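Local coordinates for lipoprotein YgdI/YgdR-like SH3-like domain-containing protein (Shewanella oneidensis, PDB 2RB6), which is of unknown function but appears to be a small membrane-attached lipoprotein with an SH3-like beta domain, at residues S3-T9 against V47-R53; I15-S19 against Y32-D36. All blocks are in the same frame, centred on the assembly; numbering follows the deposited sequence.

Contact 1 (S3-T9 against V47-R53)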
loop_
_atom_site.group_PDB
_atom_site.type_symbol
_atom_site.label_atom_id
_atom_site.label_comp_id
_atom_site.label_asym_id
_atom_site.label_seq_id
_atom_site.Cartn_x
_atom_site.Cartn_y
_atom_site.Cartn_z
ATOM N N SER A 3 -11.488 -3.316 3.507
ATOM C CA SER A 3 -10.251 -3.797 4.120
ATOM C C SER A 3 -9.274 -2.644 4.306
ATOM O O SER A 3 -9.340 -1.641 3.600
ATOM C CB SER A 3 -9.599 -4.885 3.256
ATOM O OG SER A 3 -10.038 -6.177 3.626
ATOM N N GLN A 4 -8.372 -2.794 5.265
ATOM C CA GLN A 4 -7.384 -1.771 5.553
ATOM C C GLN A 4 -6.028 -2.294 5.098
ATOM O O GLN A 4 -5.652 -3.425 5.401
ATOM C CB GLN A 4 -7.384 -1.466 7.059
ATOM C CG GLN A 4 -6.259 -0.565 7.577
ATOM C CD GLN A 4 -6.326 0.872 7.065
ATOM O OE1 GLN A 4 -7.339 1.559 7.231
ATOM N NE2 GLN A 4 -5.233 1.339 6.458
ATOM N N TYR A 5 -5.306 -1.479 4.341
ATOM C CA TYR A 5 -4.006 -1.895 3.859
ATOM C C TYR A 5 -2.852 -1.140 4.468
ATOM O O TYR A 5 -2.948 0.043 4.772
ATOM C CB TYR A 5 -3.938 -1.808 2.335
ATOM C CG TYR A 5 -4.723 -2.891 1.654
ATOM C CD1 TYR A 5 -6.083 -2.725 1.371
ATOM C CD2 TYR A 5 -4.112 -4.087 1.295
ATOM C CE1 TYR A 5 -6.811 -3.728 0.745
ATOM C CE2 TYR A 5 -4.832 -5.098 0.667
ATOM C CZ TYR A 5 -6.175 -4.912 0.392
ATOM O OH TYR A 5 -6.866 -5.902 -0.269
ATOM N N ILE A 6 -1.756 -1.864 4.643
ATOM C CA ILE A 6 -0.546 -1.328 5.218
ATOM C C ILE A 6 0.639 -1.944 4.488
ATOM O O ILE A 6 0.679 -3.158 4.258
ATOM C CB ILE A 6 -0.450 -1.676 6.719
ATOM C CG1 ILE A 6 -1.490 -0.886 7.509
ATOM C CG2 ILE A 6 0.945 -1.403 7.228
ATOM C CD1 ILE A 6 -1.517 -1.232 8.985
HETATM N N MSE A 7 1.588 -1.089 4.115
HETATM C CA MSE A 7 2.791 -1.519 3.425
HETATM C C MSE A 7 3.989 -1.218 4.314
HETATM O O MSE A 7 4.097 -0.132 4.901
HETATM C CB MSE A 7 2.952 -0.758 2.116
HETATM C CG MSE A 7 1.712 -0.750 1.255
HETATM SE SE MSE A 7 1.955 0.303 -0.363
HETATM C CE MSE A 7 3.046 -0.995 -1.316
ATOM N N SER A 8 4.888 -2.189 4.410
ATOM C CA SER A 8 6.093 -2.031 5.206
ATOM C C SER A 8 7.280 -1.831 4.281
ATOM O O SER A 8 7.482 -2.594 3.336
ATOM C CB SER A 8 6.305 -3.254 6.104
ATOM O OG SER A 8 5.415 -3.224 7.210
ATOM N N THR A 9 8.050 -0.785 4.561
ATOM C CA THR A 9 9.225 -0.428 3.769
ATOM C C THR A 9 10.496 -1.010 4.366
ATOM O O THR A 9 10.657 -1.068 5.584
ATOM C CB THR A 9 9.383 1.103 3.688
ATOM O OG1 THR A 9 8.225 1.667 3.062
ATOM C CG2 THR A 9 10.623 1.479 2.888
ATOM N N VAL A 47 9.322 -2.182 -0.824
ATOM C CA VAL A 47 8.257 -2.815 -0.048
ATOM C C VAL A 47 8.578 -4.256 0.354
ATOM O O VAL A 47 8.824 -5.104 -0.497
ATOM C CB VAL A 47 6.933 -2.785 -0.849
ATOM C CG1 VAL A 47 5.814 -3.465 -0.061
ATOM C CG2 VAL A 47 6.569 -1.350 -1.175
ATOM N N THR A 48 8.577 -4.531 1.655
ATOM C CA THR A 48 8.859 -5.883 2.123
ATOM C C THR A 48 7.603 -6.758 2.161
ATOM O O THR A 48 7.671 -7.967 1.922
ATOM C CB THR A 48 9.513 -5.881 3.535
ATOM O OG1 THR A 48 8.651 -5.229 4.473
ATOM C CG2 THR A 48 10.865 -5.168 3.503
ATOM N N GLN A 49 6.451 -6.151 2.428
ATOM C CA GLN A 49 5.206 -6.907 2.504
ATOM C C GLN A 49 3.964 -6.026 2.364
ATOM O O GLN A 49 4.009 -4.821 2.628
ATOM C CB GLN A 49 5.149 -7.636 3.857
ATOM C CG GLN A 49 5.386 -6.692 5.039
ATOM C CD GLN A 49 5.493 -7.403 6.382
ATOM O OE1 GLN A 49 5.816 -8.593 6.454
ATOM N NE2 GLN A 49 5.246 -6.662 7.458
ATOM N N ILE A 50 2.857 -6.628 1.942
ATOM C CA ILE A 50 1.599 -5.903 1.834
ATOM C C ILE A 50 0.600 -6.608 2.753
ATOM O O ILE A 50 0.310 -7.791 2.575
ATOM C CB ILE A 50 1.081 -5.880 0.390
ATOM C CG1 ILE A 50 2.038 -5.053 -0.477
ATOM C CG2 ILE A 50 -0.341 -5.299 0.357
ATOM C CD1 ILE A 50 1.750 -5.110 -1.962
ATOM N N ILE A 51 0.087 -5.876 3.739
ATOM C CA ILE A 51 -0.828 -6.457 4.717
ATOM C C ILE A 51 -2.298 -6.076 4.622
ATOM O O ILE A 51 -2.661 -4.899 4.677
ATOM C CB ILE A 51 -0.367 -6.133 6.151
ATOM C CG1 ILE A 51 1.121 -6.449 6.300
ATOM C CG2 ILE A 51 -1.178 -6.949 7.152
ATOM C CD1 ILE A 51 1.738 -5.923 7.568
ATOM N N GLU A 52 -3.147 -7.088 4.500
ATOM C CA GLU A 52 -4.574 -6.835 4.441
ATOM C C GLU A 52 -5.259 -7.153 5.773
ATOM O O GLU A 52 -5.145 -8.256 6.303
ATOM C CB GLU A 52 -5.230 -7.662 3.348
ATOM C CG GLU A 52 -6.725 -7.528 3.395
ATOM C CD GLU A 52 -7.428 -8.427 2.423
ATOM O OE1 GLU A 52 -6.932 -9.541 2.170
ATOM O OE2 GLU A 52 -8.494 -8.028 1.925
ATOM N N ARG A 53 -5.964 -6.166 6.311
ATOM C CA ARG A 53 -6.691 -6.346 7.550
ATOM C C ARG A 53 -8.168 -6.295 7.219
ATOM O O ARG A 53 -8.681 -5.287 6.738
ATOM C CB ARG A 53 -6.280 -5.280 8.572
ATOM C CG ARG A 53 -4.960 -5.644 9.266
ATOM C CD ARG A 53 -4.419 -4.546 10.168
ATOM N NE ARG A 53 -3.131 -4.915 10.756
ATOM C CZ ARG A 53 -2.379 -4.098 11.486
ATOM N NH1 ARG A 53 -2.781 -2.852 11.722
ATOM N NH2 ARG A 53 -1.228 -4.529 11.983
#
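Q4 pairs with R53 and I6 with I51 as the hydrogen-bonded pairs of two antiparallel strands, 4-9 and 47-53, whose axes approach to 4.7 Å. The backbone bonds at Q4 run in both directions, Q4 N to R53 O and R53 N to Q4 O, each 2.9 Å; I51 N gives I6 O a bond of 2.8 Å. Beyond I50 the register slips by one: T9 faces V47, T48 N bonds S8 O, and T48 and Q49 both lie opposite S8, T48 with a helical psi of -32°, consistent with a beta bulge.

Polar side chains meet where strand 4-9 begins and strand 47-53 ends. S3 OG donates to E52 OE2 over 3.0 Å, meeting it from the anti side but well out of the carboxylate plane. The extended E52 chain runs beside the Y5 ring and points the same way, its carboxylate turned 18° from the ring plane; E52 CB lies 3.7 Å from Y5 CE2.

Packing covers both sheet faces. On the I6 side the CD1 methyl lies over one face of the charged R53 guanidinium, 3.4 Å from R53 NH1. On the Y5 side, the bend at chi3 (76°) of selenomethionine M7 brings its CE to V47 CG2 at 3.5 Å, while I50 CG2 meets the Y5 ring at its edge. M7 and I50 both reach Y30. The arrangement joins the first and last strands of a small SH3-like beta fold.

Contact 2 (I15-S19 against Y32-D36)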
loop_
_atom_site.group_PDB
_atom_site.type_symbol
_atom_site.label_atom_id
_atom_site.label_comp_id
_atom_site.label_asym_id
_atom_site.label_seq_id
_atom_site.Cartn_x
_atom_site.Cartn_y
_atom_site.Cartn_z
ATOM N N ILE A 15 3.285 2.320 5.859
ATOM C CA ILE A 15 2.341 3.173 5.131
ATOM C C ILE A 15 0.947 2.535 5.038
ATOM O O ILE A 15 0.811 1.346 4.733
ATOM C CB ILE A 15 2.867 3.475 3.702
ATOM C CG1 ILE A 15 4.201 4.216 3.795
ATOM C CG2 ILE A 15 1.870 4.328 2.937
ATOM C CD1 ILE A 15 4.889 4.410 2.456
ATOM N N THR A 16 -0.084 3.333 5.304
ATOM C CA THR A 16 -1.459 2.844 5.248
ATOM C C THR A 16 -2.182 3.283 3.970
ATOM O O THR A 16 -1.760 4.220 3.299
ATOM C CB THR A 16 -2.278 3.331 6.473
ATOM O OG1 THR A 16 -2.432 4.756 6.423
ATOM C CG2 THR A 16 -1.572 2.953 7.763
ATOM N N SER A 17 -3.269 2.588 3.644
ATOM C CA SER A 17 -4.084 2.866 2.459
ATOM C C SER A 17 -5.432 2.149 2.587
ATOM O O SER A 17 -5.503 1.050 3.139
ATOM C CB SER A 17 -3.364 2.381 1.198
ATOM O OG SER A 17 -4.164 2.586 0.047
ATOM N N ASP A 18 -6.502 2.753 2.078
ATOM C CA ASP A 18 -7.815 2.106 2.174
ATOM C C ASP A 18 -8.148 1.260 0.940
ATOM O O ASP A 18 -9.200 0.620 0.885
ATOM C CB ASP A 18 -8.919 3.147 2.441
ATOM C CG ASP A 18 -8.823 3.765 3.845
ATOM O OD1 ASP A 18 -8.892 3.017 4.852
ATOM O OD2 ASP A 18 -8.685 5.004 3.940
ATOM N N SER A 19 -7.241 1.255 -0.037
ATOM C CA SER A 19 -7.403 0.465 -1.262
ATOM C C SER A 19 -6.185 -0.422 -1.447
ATOM O O SER A 19 -5.081 -0.081 -1.026
ATOM C CB SER A 19 -7.517 1.353 -2.507
ATOM O OG SER A 19 -8.633 2.220 -2.449
ATOM N N TYR A 32 -0.969 3.514 -4.822
ATOM C CA TYR A 32 -1.889 3.391 -3.714
ATOM C C TYR A 32 -2.453 4.779 -3.405
ATOM O O TYR A 32 -1.947 5.775 -3.915
ATOM C CB TYR A 32 -1.140 2.797 -2.515
ATOM C CG TYR A 32 -0.224 3.749 -1.766
ATOM C CD1 TYR A 32 -0.716 4.528 -0.726
ATOM C CD2 TYR A 32 1.143 3.835 -2.062
ATOM C CE1 TYR A 32 0.118 5.362 0.013
ATOM C CE2 TYR A 32 2.001 4.669 -1.326
ATOM C CZ TYR A 32 1.470 5.428 -0.286
ATOM O OH TYR A 32 2.273 6.240 0.482
ATOM N N TYR A 33 -3.511 4.843 -2.598
ATOM C CA TYR A 33 -4.116 6.129 -2.241
ATOM C C TYR A 33 -3.829 6.520 -0.806
ATOM O O TYR A 33 -3.953 5.709 0.105
ATOM C CB TYR A 33 -5.634 6.105 -2.468
ATOM C CG TYR A 33 -6.013 6.025 -3.917
ATOM C CD1 TYR A 33 -5.903 4.822 -4.618
ATOM C CD2 TYR A 33 -6.436 7.159 -4.607
ATOM C CE1 TYR A 33 -6.199 4.749 -5.974
ATOM C CE2 TYR A 33 -6.733 7.098 -5.962
ATOM C CZ TYR A 33 -6.611 5.887 -6.641
ATOM O OH TYR A 33 -6.886 5.817 -7.993
ATOM N N ASP A 34 -3.453 7.779 -0.616
ATOM C CA ASP A 34 -3.135 8.287 0.707
ATOM C C ASP A 34 -4.365 8.843 1.428
ATOM O O ASP A 34 -5.395 9.138 0.813
ATOM C CB ASP A 34 -2.067 9.379 0.606
ATOM C CG ASP A 34 -2.637 10.720 0.169
ATOM O OD1 ASP A 34 -3.366 10.762 -0.844
ATOM O OD2 ASP A 34 -2.348 11.736 0.838
ATOM N N GLU A 35 -4.235 8.978 2.741
ATOM C CA GLU A 35 -5.296 9.498 3.595
ATOM C C GLU A 35 -5.640 10.913 3.142
ATOM O O GLU A 35 -4.751 11.756 3.030
ATOM C CB GLU A 35 -4.815 9.532 5.051
ATOM C CG GLU A 35 -3.769 8.464 5.419
ATOM C CD GLU A 35 -2.394 8.704 4.781
ATOM O OE1 GLU A 35 -1.828 9.808 4.968
ATOM O OE2 GLU A 35 -1.873 7.786 4.104
ATOM N N ASP A 36 -6.919 11.183 2.890
ATOM C CA ASP A 36 -7.331 12.516 2.449
ATOM C C ASP A 36 -6.471 12.954 1.270
ATOM O O ASP A 36 -5.756 13.955 1.364
ATOM C CB ASP A 36 -7.158 13.553 3.575
ATOM C CG ASP A 36 -8.210 13.436 4.661
ATOM O OD1 ASP A 36 -9.405 13.633 4.357
ATOM O OD2 ASP A 36 -7.840 13.157 5.824
HETATM O O HOH W 1 -4.401 1.847 -2.736
#
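I15 and Y32 cross at about a right angle, with the CG2 branch of I15 against the phenol end of Y32, 3.4 Å from CZ and 3.1 Å from OH; I15 CD1 also approaches the hydroxyl. Y32 has its CG between backbone N and carbonyl carbon (chi1 76°), which lays the ring along strand 14-17: CD1 lies 3.9 Å from S17 CB, and CE1 is near both I15 CG2 and the carbonyl oxygen of T16. An alanine in place of Y32 would probably open a gap beside I15 and S17 and leave the I15 CG2 methyl without its aromatic partner.

S17 turns its hydroxyl toward the backbone of Y33, the residue after Y32. S17 OG lies 3.1 Å from Y33 O, a possible hydrogen bond whose proton has another acceptor within reach. A water 2.9 Å from S17 OG accepts from Y33 N (3.1 Å) and gives a weak bond to S19 O, so it links S17 OG and S19 O of one segment to Y33 N of the other; it lies in the plane of the Y33 ring, at its edge. Farther out, the E35 side chain crosses T16 at about a right angle, with OE2 3.9 Å from T16 OG1.

Strand 14-17 is bonded through I15 and S17 to strand 4-9, and strand 29-33 through Y32 to V40. The Y32 side chain lies where the two sheets meet, touching M7 of strand 4-9 as well as V40 and I42 of strand 39-43.

Contacts 1 and 2 have centres about 10 Å apart and are linked through strand 4-9, which belongs to contact 1 and is bonded to 14-17 of contact 2. One edge of that strand pairs with 47-53; the other meets 14-17 through probable hydrogen bonds from M7 N to I15 O (2.6 Å) and from S17 N to Y5 O (2.8 Å). Contact 1 therefore works within one three-stranded sheet, whereas contact 2 reaches from it to the second sheet, of strands 22-24, 29-33 and 39-43. M7 joins the two contacts. At the strand end Q4 lies beside S17 and D18. The function is not established, so neither contact can be tied to a site.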